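Local coordinates for protein SidF, inhibitor of growth family, member 3 (Legionella pneumophila subsp. pneumophila, PDB 4FYE) that dephosphorylates phosphoinositides, probably removing the 3-phosphate of phosphatidylinositol 3,4,5-trisphosphate, at residues Y32-E37 / A75-D80; Q307-R312 / N350-T355; M313-L318 / A340-L345; D457-N462 / L596-N601; H473-G478 / K565-K570. The protein carries 1 engineered substitution. One frame throughout, in Å; residues are numbered along the deposited sequence.

Interaction 1 stands apart: it joins the loop before strand 39-42 to helix 71-92, with its centre about 39 Å from that of interaction 2 and about 54 Å from that of interaction 5. Interactions 2 and 3 form one unit, since helix 315-320 follows helix 284-311 and strand 353-360 follows helix 335-349; their centres are about 12 Å apart, and Ile310 CG2 touches Ile343 CD1 at 3.7 Å. Interactions 4 and 5 form a second, mainly helical pair, centres about 15 Å apart, bridged by a 2.9 Å salt bridge from Lys477 NZ to Asp457 OD2. About 23 Å separates the centres of interactions 2 and 4.

Interaction 1: residues Y32-E37 / A75-D80; sequences YGYPGE and ANNYID
Asn77 sets its carboxamide on edge above the peptide that links Tyr32 to Gly33, so that one side chain of helix 71-92 meets the loop leading into strand 39-42, an outermost strand of the six-stranded mixed sheet. The amide stands steeply on this peptide, the two planes about 70° apart, with Asn77 CG 3.6 Å from Tyr32 C almost straight above it. At one end Asn77 ND2 donates a weak hydrogen bond to Tyr32 O at 2.9 Å, bent to 139° at the hydrogen; this nitrogen lies above the peptide plane. At the other end Asn77 OD1 comes within 3.0 Å of Gly33 N, but the N-H points in the wrong direction for a bond. Asparagine suits the place because its short chain, with CG anti to the carbonyl carbon (chi1 -69°), brings a flat polar group up to the backbone.

Glycine suits the other side: the positive phi of Gly33 is easy for it, and it has no side chain to stand between peptide and amide. Tyr34 flanks the contact, its hydroxyl held by Glu74 and Asp70 N. Tyr32 reaches away to Asp183, while its carbonyl also accepts a bond from Arg38 NH1. That same Tyr32 O lies in the plane of the Tyr34 ring, at its edge, 3.6 Å from Tyr34 CD2.

Interaction 2: residues Q307-R312 / N350-T355; sequences QRQIDR and NPLSVT
Gln309, on the last turns of helix 284-311, sends its amide to the backbone of Ser353 at the start of strand 353-360. The direct hydrogen bond runs from Gln309 NE2 to Ser353 O, 3.0 Å long and fairly straight at 160°. The acceptor lies practically in the amide plane of Gln309, whereas the donor is tilted 27° from the plane of the carbonyl. A glutamine can span this gap because CG lies anti to the backbone N (chi1 -170°) and the chain runs on extended beyond it.

A water makes the second link. It donates to Gln309 OE1 at 2.8 Å and accepts from Ser353 N at 2.9 Å.

The remaining contacts are van der Waals touches of the amide on aliphatic side chains: Val354 CG2 approaches Gln309 NE2 to 3.9 Å, and Leu352 CG lies 4.5 Å from Gln309 OE1. Leu352 and Val354 bond through their backbones to Gly409 of strand 402-416, and Thr355 to Ala641. The serine's own side chain starts off away from the helix, and its backbone does the work. One side-chain amide thus answers both backbone groups of Ser353, the C=O directly and the N-H through the water.

Interaction 3: residues M313-L318 / A340-L345; sequences MTNEDL and AQLIKL
Leu318 CD1 fits against two residues of helix 335-349, 3.9 Å from Ile343 CG1 and 4.0 Å from Leu342 CB. The leucine runs obliquely to both side chains, and having CG anti to its carbonyl carbon (chi1 -62°) carries the methyl forward onto the other helix. Branched aliphatic residues suit this buried spot, where the helices come near enough for the CA atoms of Leu318 and Leu342 to be 6.1 Å apart. At the margin, the amide of Asn315 crosses the end of Leu342 at about a right angle, Asn315 ND2 lying 4.0 Å from Leu342 CD2.

The second shell fixes these groups. Arg339, on the same helix as Leu342, donates through NH1 to Asn315 OD1 and to Met313 O, and its side chain also touches Leu318. Ile343 also touches Ile396 and Thr398 of strand 391-399.

Farther out lies the start of helix 315-320. Asp317 N donates to Thr314 OG1 at 3.1 Å, nearly straight at 170°, and Thr314 N returns a bond to Asp317 OD2, also 3.1 Å. These reciprocal bonds satisfy N-H groups at the helix's first turn and make a capping box, with Thr314 as the N-cap.

Interaction 4: residues D457-N462 / L596-N601; sequences DKVAQN and LQHFYN
Val459, near the C-terminal end of helix 438-458, meets His598 and Phe599 on neighbouring positions of helix 590-614. Its CG2 methyl comes to the edge of the imidazole, near the ring plane, 4.1 Å from His598 CD2, and the two side chains cross at about a right angle. The carbonyl turns to the next ring, with Val459 O 4.2 Å from Phe599 CD2. Phe599 forms the buried, closely surrounded side: CG anti to its backbone N (chi1 -176°) directs the ring towards the loop, where Leu463, Ala469 and Leu575 pack round it.

The other side is looser. Asp457, Lys458, Gln461 and Asn462 are exposed, and Lys458 NZ stays 6.6 Å from His598 NE2.

His598 mediates between the two. Hydrogen bonds between ND1 and Glu637 OE1 and between NE2 and Asn455 OD1 fix the rotation of its ring, while the apolar valine methyl lies at the CD2 edge. If both bonds hold, two oxygen partners would favour a ring protonated on both nitrogens, probably helped by the carboxylate of Glu637.

Interaction 5: residues H473-G478 / K565-K570; sequences HTLLKG and KGQINK
Leu476 and Ile568 cross obliquely, bringing Leu476 CD2 within 3.8 Å of Ile568 CG2, the closest contact between residues 473-478 and 565-570. Ile568 offers its two branches to different leucines. CG2 lies anti to the backbone N and meets Leu476, while CG1 lies beside that N (chi1 -71°) and faces Leu475, with Leu475 CB 4.3 Å from Ile568 CG1. A beta-branched residue is well suited to filling both directions.

Leu475 points at the other helix and reaches past Ile568, its CD1 resting 4.1 Å from Gln567 O and 4.3 Å from Gln567 CB. This outer part is more open, as befits the exposed glutamine, whose polar end suits a solvent-facing margin.

Tyr560, a little earlier on the long helix 522-583, bonds through its hydroxyl to Leu475 O. Leu476 also touches Leu456 of helix 438-458 and Cys603 and Thr607 of helix 590-614, so the end of helix 467-476 packs among three other helices.

Interaction 1: residues Y32-E37 / A75-D80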
# COMPACT_ATOMS: atom_id res chain seq x y z
N TYR A 32 -7.20 -6.66 -20.22
CA TYR A 32 -7.33 -7.42 -18.97
C TYR A 32 -7.74 -8.90 -19.11
O TYR A 32 -7.49 -9.67 -18.17
CB TYR A 32 -8.37 -6.73 -18.16
CG TYR A 32 -7.92 -5.43 -17.65
CD1 TYR A 32 -7.17 -5.35 -16.44
CD2 TYR A 32 -8.26 -4.26 -18.32
CE1 TYR A 32 -6.77 -4.12 -15.92
CE2 TYR A 32 -7.85 -3.02 -17.80
CZ TYR A 32 -7.12 -2.96 -16.63
OH TYR A 32 -6.79 -1.73 -16.11
N GLY A 33 -8.34 -9.27 -20.26
CA GLY A 33 -8.82 -10.61 -20.58
C GLY A 33 -9.98 -11.02 -19.68
O GLY A 33 -10.60 -10.18 -19.03
N TYR A 34 -10.26 -12.33 -19.60
CA TYR A 34 -11.43 -12.81 -18.91
C TYR A 34 -12.69 -12.00 -19.32
O TYR A 34 -13.36 -11.38 -18.48
CB TYR A 34 -11.19 -12.81 -17.39
CG TYR A 34 -9.90 -13.51 -16.94
CD1 TYR A 34 -9.90 -14.90 -16.58
CD2 TYR A 34 -8.67 -12.83 -16.92
CE1 TYR A 34 -8.73 -15.55 -16.21
CE2 TYR A 34 -7.49 -13.49 -16.57
CZ TYR A 34 -7.53 -14.84 -16.18
OH TYR A 34 -6.35 -15.49 -15.80
N PRO A 35 -13.04 -12.03 -20.61
CA PRO A 35 -14.26 -11.30 -21.01
C PRO A 35 -15.54 -11.71 -20.20
O PRO A 35 -15.76 -12.86 -19.91
CB PRO A 35 -14.40 -11.62 -22.50
CG PRO A 35 -13.68 -12.95 -22.70
CD PRO A 35 -12.54 -12.93 -21.67
N GLY A 36 -16.35 -10.74 -19.80
CA GLY A 36 -17.52 -11.04 -18.99
C GLY A 36 -17.20 -11.29 -17.54
O GLY A 36 -18.11 -11.29 -16.74
N GLU A 37 -15.94 -11.48 -17.15
CA GLU A 37 -15.63 -11.43 -15.72
C GLU A 37 -14.98 -10.07 -15.41
O GLU A 37 -15.47 -9.35 -14.54
CB GLU A 37 -14.81 -12.62 -15.20
CG GLU A 37 -13.99 -12.30 -13.93
CD GLU A 37 -12.97 -13.42 -13.45
OE1 GLU A 37 -12.75 -14.48 -14.12
OE2 GLU A 37 -12.36 -13.26 -12.35
N ALA A 75 -1.89 -15.32 -21.67
CA ALA A 75 -1.20 -15.25 -22.95
C ALA A 75 -1.77 -14.15 -23.85
O ALA A 75 -0.99 -13.38 -24.40
CB ALA A 75 -1.27 -16.57 -23.65
N ASN A 76 -3.10 -14.06 -23.97
CA ASN A 76 -3.70 -12.95 -24.72
C ASN A 76 -3.36 -11.60 -24.14
O ASN A 76 -3.03 -10.72 -24.90
CB ASN A 76 -5.20 -13.06 -24.79
CG ASN A 76 -5.68 -14.18 -25.69
OD1 ASN A 76 -4.92 -14.87 -26.33
ND2 ASN A 76 -6.96 -14.41 -25.67
N ASN A 77 -3.43 -11.43 -22.82
CA ASN A 77 -3.04 -10.18 -22.16
C ASN A 77 -1.59 -9.80 -22.45
O ASN A 77 -1.28 -8.69 -22.86
CB ASN A 77 -3.21 -10.29 -20.65
CG ASN A 77 -4.66 -10.36 -20.26
OD1 ASN A 77 -5.52 -10.02 -21.06
ND2 ASN A 77 -4.94 -10.83 -19.05
N TYR A 78 -0.72 -10.74 -22.23
CA TYR A 78 0.66 -10.58 -22.60
C TYR A 78 0.83 -10.23 -24.02
O TYR A 78 1.53 -9.30 -24.26
CB TYR A 78 1.46 -11.84 -22.34
CG TYR A 78 2.92 -11.57 -22.55
CD1 TYR A 78 3.70 -11.06 -21.55
CD2 TYR A 78 3.52 -11.81 -23.79
CE1 TYR A 78 5.04 -10.84 -21.74
CE2 TYR A 78 4.85 -11.60 -23.97
CZ TYR A 78 5.59 -11.09 -22.93
OH TYR A 78 6.91 -10.87 -23.10
N ILE A 79 0.20 -10.95 -24.97
CA ILE A 79 0.40 -10.59 -26.37
C ILE A 79 -0.01 -9.11 -26.63
O ILE A 79 0.76 -8.32 -27.15
CB ILE A 79 -0.39 -11.49 -27.34
CG1 ILE A 79 -0.17 -13.01 -27.15
CG2 ILE A 79 -0.18 -11.07 -28.76
CD1 ILE A 79 1.17 -13.55 -27.45
N ASP A 80 -1.22 -8.75 -26.24
CA ASP A 80 -1.84 -7.50 -26.63
C ASP A 80 -1.13 -6.35 -25.98
O ASP A 80 -0.95 -5.30 -26.61
CB ASP A 80 -3.32 -7.44 -26.18
CG ASP A 80 -4.23 -8.40 -26.97
OD1 ASP A 80 -3.83 -8.90 -28.06
OD2 ASP A 80 -5.35 -8.69 -26.48

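Interaction 2: residues Q307-R312 / N350-T355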
# COMPACT_ATOMS: atom_id res chain seq x y z
N GLN A 307 -4.13 15.32 0.86
CA GLN A 307 -5.31 15.22 -0.06
C GLN A 307 -6.25 14.15 0.47
O GLN A 307 -7.44 14.35 0.43
CB GLN A 307 -4.93 14.91 -1.57
CG GLN A 307 -6.00 15.35 -2.62
CD GLN A 307 -6.06 16.87 -2.91
OE1 GLN A 307 -5.04 17.52 -3.20
NE2 GLN A 307 -7.26 17.44 -2.87
N ARG A 308 -5.73 13.00 0.94
CA ARG A 308 -6.62 11.96 1.47
C ARG A 308 -7.43 12.62 2.66
O ARG A 308 -8.63 12.46 2.78
CB ARG A 308 -5.86 10.69 1.94
CG ARG A 308 -6.71 9.76 2.84
CD ARG A 308 -6.15 8.29 3.11
NE ARG A 308 -5.77 8.44 4.42
CZ ARG A 308 -6.26 7.96 5.53
NH1 ARG A 308 -7.08 6.90 5.62
NH2 ARG A 308 -5.69 8.48 6.57
N GLN A 309 -6.74 13.41 3.49
CA GLN A 309 -7.34 13.96 4.65
C GLN A 309 -8.47 14.89 4.22
O GLN A 309 -9.53 14.84 4.80
CB GLN A 309 -6.28 14.67 5.48
CG GLN A 309 -6.73 15.10 6.86
CD GLN A 309 -5.58 15.56 7.73
OE1 GLN A 309 -5.39 16.75 7.92
NE2 GLN A 309 -4.77 14.61 8.22
N ILE A 310 -8.28 15.70 3.17
CA ILE A 310 -9.35 16.52 2.65
C ILE A 310 -10.55 15.65 2.11
O ILE A 310 -11.76 15.98 2.36
CB ILE A 310 -8.85 17.55 1.59
CG1 ILE A 310 -8.30 18.86 2.19
CG2 ILE A 310 -10.02 18.05 0.74
CD1 ILE A 310 -7.17 18.77 3.15
N ASP A 311 -10.24 14.57 1.37
CA ASP A 311 -11.25 13.64 0.82
C ASP A 311 -12.13 13.06 1.92
O ASP A 311 -13.27 12.68 1.66
CB ASP A 311 -10.56 12.36 0.26
CG ASP A 311 -9.78 12.61 -0.97
OD1 ASP A 311 -9.77 13.82 -1.40
OD2 ASP A 311 -9.16 11.61 -1.49
N ARG A 312 -11.53 12.82 3.08
CA ARG A 312 -12.26 12.22 4.17
C ARG A 312 -13.12 13.24 4.90
O ARG A 312 -13.78 12.89 5.84
CB ARG A 312 -11.31 11.50 5.12
CG ARG A 312 -10.84 10.22 4.46
CD ARG A 312 -9.56 9.55 4.96
NE ARG A 312 -9.48 9.36 6.41
CZ ARG A 312 -10.21 8.46 7.03
NH1 ARG A 312 -11.05 7.73 6.32
NH2 ARG A 312 -10.09 8.27 8.32
N ASN A 350 -6.86 26.57 8.69
CA ASN A 350 -6.49 25.50 9.60
C ASN A 350 -5.13 24.90 9.27
O ASN A 350 -4.85 24.57 8.10
CB ASN A 350 -7.59 24.40 9.58
CG ASN A 350 -8.96 24.90 10.15
OD1 ASN A 350 -9.25 24.71 11.31
ND2 ASN A 350 -9.76 25.49 9.34
N PRO A 351 -4.27 24.79 10.28
CA PRO A 351 -2.95 24.12 10.15
C PRO A 351 -3.18 22.67 9.86
O PRO A 351 -4.06 22.07 10.42
CB PRO A 351 -2.31 24.25 11.54
CG PRO A 351 -3.10 25.35 12.26
CD PRO A 351 -4.32 25.73 11.41
N LEU A 352 -2.44 22.11 8.93
CA LEU A 352 -2.73 20.78 8.48
C LEU A 352 -1.66 19.91 8.99
O LEU A 352 -0.48 20.33 9.00
CB LEU A 352 -2.67 20.71 6.98
CG LEU A 352 -4.02 20.68 6.28
CD1 LEU A 352 -5.16 21.27 7.10
CD2 LEU A 352 -3.87 21.43 4.96
N SER A 353 -2.03 18.71 9.45
CA SER A 353 -0.98 17.82 9.78
C SER A 353 -1.34 16.41 9.54
O SER A 353 -2.49 16.02 9.61
CB SER A 353 -0.37 18.05 11.19
OG SER A 353 -1.37 18.20 12.12
N VAL A 354 -0.32 15.63 9.27
CA VAL A 354 -0.54 14.41 8.68
C VAL A 354 0.35 13.48 9.41
O VAL A 354 1.42 13.89 9.82
CB VAL A 354 -0.20 14.63 7.20
CG1 VAL A 354 1.10 13.99 6.78
CG2 VAL A 354 -1.40 14.28 6.37
N THR A 355 -0.10 12.26 9.65
CA THR A 355 0.84 11.23 10.17
C THR A 355 0.91 9.94 9.37
O THR A 355 -0.09 9.32 9.08
CB THR A 355 0.85 11.08 11.72
OG1 THR A 355 1.00 9.70 12.11
CG2 THR A 355 -0.31 11.75 12.42
O HOH W 1 -4.80 18.18 10.21

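Interaction 3: residues M313-L318 / A340-L345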
# COMPACT_ATOMS: atom_id res chain seq x y z
N MET A 313 -13.12 14.50 4.48
CA MET A 313 -14.10 15.44 5.04
C MET A 313 -15.32 15.73 4.19
O MET A 313 -15.25 15.99 2.97
CB MET A 313 -13.42 16.73 5.45
CG MET A 313 -12.37 16.38 6.51
SD MET A 313 -11.58 17.77 7.27
CE MET A 313 -10.66 18.29 5.89
N THR A 314 -16.48 15.67 4.85
CA THR A 314 -17.72 16.01 4.17
C THR A 314 -17.69 17.48 4.10
O THR A 314 -16.94 18.16 4.83
CB THR A 314 -18.95 15.51 4.98
OG1 THR A 314 -19.08 16.26 6.21
CG2 THR A 314 -18.70 14.03 5.37
N ASN A 315 -18.53 18.00 3.25
CA ASN A 315 -18.90 19.41 3.30
C ASN A 315 -19.27 19.97 4.68
O ASN A 315 -18.77 21.04 5.04
CB ASN A 315 -19.94 19.73 2.24
CG ASN A 315 -19.34 19.68 0.82
OD1 ASN A 315 -18.32 19.01 0.57
ND2 ASN A 315 -19.99 20.36 -0.10
N GLU A 316 -20.11 19.27 5.45
CA GLU A 316 -20.47 19.74 6.81
C GLU A 316 -19.18 19.91 7.63
O GLU A 316 -19.00 20.93 8.30
CB GLU A 316 -21.36 18.74 7.54
CG GLU A 316 -22.83 19.11 7.74
CD GLU A 316 -23.51 18.28 8.88
OE1 GLU A 316 -24.47 18.80 9.53
OE2 GLU A 316 -23.09 17.11 9.15
N ASP A 317 -18.29 18.90 7.55
CA ASP A 317 -16.96 18.88 8.21
C ASP A 317 -16.09 20.10 7.86
O ASP A 317 -15.51 20.70 8.71
CB ASP A 317 -16.19 17.62 7.81
CG ASP A 317 -16.69 16.31 8.49
OD1 ASP A 317 -17.34 16.38 9.57
OD2 ASP A 317 -16.43 15.20 7.92
N LEU A 318 -15.98 20.47 6.60
CA LEU A 318 -15.18 21.63 6.30
C LEU A 318 -15.81 22.94 6.86
O LEU A 318 -15.14 23.81 7.47
CB LEU A 318 -14.99 21.71 4.78
CG LEU A 318 -14.28 20.57 4.09
CD1 LEU A 318 -14.76 20.40 2.65
CD2 LEU A 318 -12.79 20.80 4.07
N ALA A 340 -15.17 23.41 -3.62
CA ALA A 340 -13.85 24.04 -3.82
C ALA A 340 -13.65 25.20 -2.81
O ALA A 340 -12.57 25.38 -2.27
CB ALA A 340 -13.70 24.56 -5.28
N GLN A 341 -14.70 26.01 -2.64
CA GLN A 341 -14.61 27.20 -1.83
C GLN A 341 -14.41 26.79 -0.36
O GLN A 341 -13.59 27.34 0.35
CB GLN A 341 -15.89 28.03 -2.02
CG GLN A 341 -15.80 29.41 -1.43
CD GLN A 341 -17.18 30.12 -1.34
OE1 GLN A 341 -18.23 29.49 -1.10
NE2 GLN A 341 -17.17 31.44 -1.51
N LEU A 342 -15.16 25.79 0.08
CA LEU A 342 -14.99 25.18 1.38
C LEU A 342 -13.57 24.68 1.58
O LEU A 342 -12.99 24.92 2.63
CB LEU A 342 -15.95 24.02 1.52
CG LEU A 342 -17.28 24.28 2.22
CD1 LEU A 342 -17.50 25.75 2.57
CD2 LEU A 342 -18.43 23.65 1.45
N ILE A 343 -12.98 24.01 0.59
CA ILE A 343 -11.66 23.43 0.79
C ILE A 343 -10.63 24.53 0.93
O ILE A 343 -9.79 24.52 1.85
CB ILE A 343 -11.28 22.47 -0.32
CG1 ILE A 343 -12.14 21.23 -0.17
CG2 ILE A 343 -9.79 22.08 -0.24
CD1 ILE A 343 -12.03 20.29 -1.38
N LYS A 344 -10.75 25.51 0.06
CA LYS A 344 -9.88 26.66 0.08
C LYS A 344 -9.95 27.42 1.41
O LYS A 344 -8.94 27.75 1.97
CB LYS A 344 -10.19 27.60 -1.10
CG LYS A 344 -9.28 28.83 -1.06
CD LYS A 344 -9.77 30.05 -1.81
CE LYS A 344 -9.06 31.25 -1.23
NZ LYS A 344 -9.02 32.36 -2.22
N LEU A 345 -11.14 27.70 1.90
CA LEU A 345 -11.26 28.42 3.16
C LEU A 345 -10.76 27.54 4.30
O LEU A 345 -10.10 28.02 5.18
CB LEU A 345 -12.71 28.87 3.40
CG LEU A 345 -13.14 30.10 2.57
CD1 LEU A 345 -14.64 30.36 2.55
CD2 LEU A 345 -12.42 31.39 2.97

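Interaction 4: residues D457-N462 / L596-N601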
# COMPACT_ATOMS: atom_id res chain seq x y z
N ASP A 457 -5.50 7.76 27.59
CA ASP A 457 -5.67 8.83 28.58
C ASP A 457 -6.85 9.73 28.22
O ASP A 457 -7.51 10.27 29.10
CB ASP A 457 -4.39 9.67 28.71
CG ASP A 457 -3.18 8.87 29.27
OD1 ASP A 457 -3.35 7.67 29.58
OD2 ASP A 457 -2.06 9.42 29.40
N LYS A 458 -7.15 9.81 26.92
CA LYS A 458 -7.98 10.83 26.31
C LYS A 458 -9.42 10.40 26.01
O LYS A 458 -10.30 11.24 25.95
CB LYS A 458 -7.27 11.30 25.02
CG LYS A 458 -7.64 12.68 24.50
CD LYS A 458 -8.56 12.59 23.30
CE LYS A 458 -7.75 12.59 22.01
NZ LYS A 458 -8.55 11.92 20.94
N VAL A 459 -9.67 9.11 25.79
CA VAL A 459 -11.06 8.63 25.73
C VAL A 459 -11.36 7.60 26.83
O VAL A 459 -12.17 6.70 26.64
CB VAL A 459 -11.55 8.14 24.32
CG1 VAL A 459 -11.94 9.32 23.44
CG2 VAL A 459 -10.57 7.20 23.62
N ALA A 460 -10.70 7.75 27.97
CA ALA A 460 -11.11 7.03 29.19
C ALA A 460 -12.26 7.79 29.86
O ALA A 460 -13.03 7.22 30.65
CB ALA A 460 -9.93 6.90 30.14
N GLN A 461 -12.34 9.07 29.52
CA GLN A 461 -13.33 10.02 30.04
C GLN A 461 -14.77 9.61 29.67
O GLN A 461 -15.65 9.63 30.51
CB GLN A 461 -12.95 11.44 29.59
CG GLN A 461 -14.04 12.33 28.99
CD GLN A 461 -14.67 13.31 29.97
OE1 GLN A 461 -15.74 13.88 29.70
NE2 GLN A 461 -14.01 13.51 31.13
N ASN A 462 -15.00 9.18 28.43
CA ASN A 462 -16.36 8.82 27.99
C ASN A 462 -16.92 7.47 28.46
O ASN A 462 -18.05 7.11 28.12
CB ASN A 462 -16.50 8.97 26.48
CG ASN A 462 -16.41 10.41 26.05
OD1 ASN A 462 -17.12 11.30 26.58
ND2 ASN A 462 -15.52 10.67 25.12
N LEU A 596 -16.77 2.34 22.03
CA LEU A 596 -16.46 1.11 22.75
C LEU A 596 -15.60 0.14 21.94
O LEU A 596 -14.83 -0.65 22.49
CB LEU A 596 -17.75 0.43 23.22
CG LEU A 596 -18.35 0.99 24.52
CD1 LEU A 596 -18.32 2.51 24.55
CD2 LEU A 596 -19.76 0.49 24.77
N GLN A 597 -15.74 0.24 20.62
CA GLN A 597 -15.01 -0.60 19.68
C GLN A 597 -13.65 -0.02 19.46
O GLN A 597 -12.65 -0.74 19.49
CB GLN A 597 -15.77 -0.69 18.35
CG GLN A 597 -17.19 -1.26 18.49
CD GLN A 597 -18.01 -1.07 17.23
OE1 GLN A 597 -17.89 -0.05 16.55
NE2 GLN A 597 -18.85 -2.07 16.91
N HIS A 598 -13.60 1.30 19.24
CA HIS A 598 -12.33 1.99 19.16
C HIS A 598 -11.49 1.69 20.35
O HIS A 598 -10.36 1.26 20.19
CB HIS A 598 -12.49 3.50 19.04
CG HIS A 598 -11.16 4.26 19.10
ND1 HIS A 598 -10.22 4.16 18.12
CD2 HIS A 598 -10.63 5.12 20.07
CE1 HIS A 598 -9.16 4.93 18.45
NE2 HIS A 598 -9.41 5.51 19.65
N PHE A 599 -12.02 1.88 21.55
CA PHE A 599 -11.19 1.64 22.75
C PHE A 599 -10.66 0.20 22.82
O PHE A 599 -9.46 -0.05 23.01
CB PHE A 599 -11.95 1.97 24.05
CG PHE A 599 -11.11 1.83 25.30
CD1 PHE A 599 -10.94 0.58 25.90
CD2 PHE A 599 -10.50 2.93 25.88
CE1 PHE A 599 -10.18 0.44 27.06
CE2 PHE A 599 -9.73 2.80 27.04
CZ PHE A 599 -9.57 1.55 27.63
N TYR A 600 -11.57 -0.74 22.71
CA TYR A 600 -11.22 -2.12 22.80
C TYR A 600 -10.29 -2.61 21.67
O TYR A 600 -9.41 -3.46 21.89
CB TYR A 600 -12.48 -2.94 22.74
CG TYR A 600 -12.17 -4.38 22.81
CD1 TYR A 600 -11.86 -5.10 21.64
CD2 TYR A 600 -12.09 -5.01 24.04
CE1 TYR A 600 -11.53 -6.45 21.72
CE2 TYR A 600 -11.75 -6.35 24.14
CZ TYR A 600 -11.48 -7.06 22.98
OH TYR A 600 -11.16 -8.39 23.11
N ASN A 601 -10.50 -2.13 20.46
CA ASN A 601 -9.73 -2.66 19.35
C ASN A 601 -8.29 -2.18 19.41
O ASN A 601 -7.39 -2.98 19.20
CB ASN A 601 -10.44 -2.42 18.00
CG ASN A 601 -11.53 -3.45 17.74
OD1 ASN A 601 -11.47 -4.62 18.22
ND2 ASN A 601 -12.53 -3.05 16.99

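Interaction 5: residues H473-G478 / K565-K570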
# COMPACT_ATOMS: atom_id res chain seq x y z
N HIS A 473 -6.62 0.08 31.17
CA HIS A 473 -5.83 1.26 30.94
C HIS A 473 -4.68 1.29 31.91
O HIS A 473 -3.53 1.35 31.48
CB HIS A 473 -6.72 2.48 31.09
CG HIS A 473 -6.01 3.78 30.87
ND1 HIS A 473 -4.68 3.89 30.89
CD2 HIS A 473 -6.51 5.07 30.67
CE1 HIS A 473 -4.33 5.17 30.68
NE2 HIS A 473 -5.45 5.89 30.54
N THR A 474 -4.98 1.21 33.22
CA THR A 474 -3.96 1.17 34.31
C THR A 474 -2.82 0.24 33.93
O THR A 474 -1.66 0.64 33.97
CB THR A 474 -4.56 0.71 35.66
OG1 THR A 474 -5.33 1.77 36.22
CG2 THR A 474 -3.46 0.29 36.68
N LEU A 475 -3.18 -0.98 33.54
CA LEU A 475 -2.21 -2.00 33.17
C LEU A 475 -1.44 -1.69 31.89
O LEU A 475 -0.25 -2.04 31.78
CB LEU A 475 -2.89 -3.37 33.06
CG LEU A 475 -3.55 -3.89 34.35
CD1 LEU A 475 -4.01 -5.33 34.15
CD2 LEU A 475 -2.64 -3.81 35.58
N LEU A 476 -2.09 -1.03 30.93
CA LEU A 476 -1.46 -0.79 29.64
C LEU A 476 -0.49 0.34 29.70
O LEU A 476 0.35 0.47 28.80
CB LEU A 476 -2.47 -0.51 28.54
CG LEU A 476 -3.19 -1.72 27.96
CD1 LEU A 476 -3.57 -1.37 26.53
CD2 LEU A 476 -2.35 -3.00 28.02
N LYS A 477 -0.62 1.15 30.75
CA LYS A 477 0.27 2.28 31.00
C LYS A 477 1.71 1.83 30.95
O LYS A 477 2.59 2.62 30.68
CB LYS A 477 -0.04 2.91 32.34
CG LYS A 477 -0.92 4.15 32.27
CD LYS A 477 -0.10 5.37 31.84
CE LYS A 477 -0.91 6.66 31.92
NZ LYS A 477 -0.33 7.79 31.14
N GLY A 478 1.93 0.53 31.17
CA GLY A 478 3.28 -0.03 31.21
C GLY A 478 4.12 0.46 32.40
O GLY A 478 3.61 1.06 33.35
N LYS A 565 1.59 -10.16 31.46
CA LYS A 565 0.91 -10.56 30.26
C LYS A 565 -0.36 -11.32 30.58
O LYS A 565 -1.39 -11.11 29.95
CB LYS A 565 1.83 -11.42 29.40
CG LYS A 565 1.30 -12.81 29.13
CD LYS A 565 2.43 -13.82 29.11
CE LYS A 565 2.87 -14.21 30.52
NZ LYS A 565 4.35 -14.20 30.66
N GLY A 566 -0.31 -12.17 31.59
CA GLY A 566 -1.44 -13.02 31.91
C GLY A 566 -2.66 -12.22 32.31
O GLY A 566 -3.78 -12.56 31.94
N GLN A 567 -2.45 -11.15 33.07
CA GLN A 567 -3.56 -10.30 33.53
C GLN A 567 -4.03 -9.28 32.50
O GLN A 567 -5.21 -8.90 32.48
CB GLN A 567 -3.21 -9.51 34.81
CG GLN A 567 -2.24 -10.14 35.78
CD GLN A 567 -1.64 -9.10 36.73
OE1 GLN A 567 -0.44 -9.13 37.03
NE2 GLN A 567 -2.47 -8.15 37.18
N ILE A 568 -3.11 -8.78 31.68
CA ILE A 568 -3.50 -7.87 30.63
C ILE A 568 -4.59 -8.58 29.83
O ILE A 568 -5.63 -8.01 29.54
CB ILE A 568 -2.28 -7.48 29.79
CG1 ILE A 568 -1.38 -6.55 30.63
CG2 ILE A 568 -2.73 -6.78 28.53
CD1 ILE A 568 0.06 -6.46 30.15
N ASN A 569 -4.37 -9.87 29.60
CA ASN A 569 -5.31 -10.69 28.86
C ASN A 569 -6.62 -10.98 29.59
O ASN A 569 -7.70 -10.79 29.02
CB ASN A 569 -4.65 -12.00 28.42
CG ASN A 569 -3.51 -11.80 27.42
OD1 ASN A 569 -3.45 -10.80 26.72
ND2 ASN A 569 -2.60 -12.76 27.37
N LYS A 570 -6.54 -11.45 30.84
CA LYS A 570 -7.74 -11.64 31.65
C LYS A 570 -8.54 -10.33 31.68
O LYS A 570 -9.76 -10.37 31.59
CB LYS A 570 -7.42 -12.16 33.06
CG LYS A 570 -8.62 -12.66 33.91
CD LYS A 570 -8.79 -14.19 33.93
CE LYS A 570 -9.12 -14.80 32.55
NZ LYS A 570 -9.38 -16.28 32.64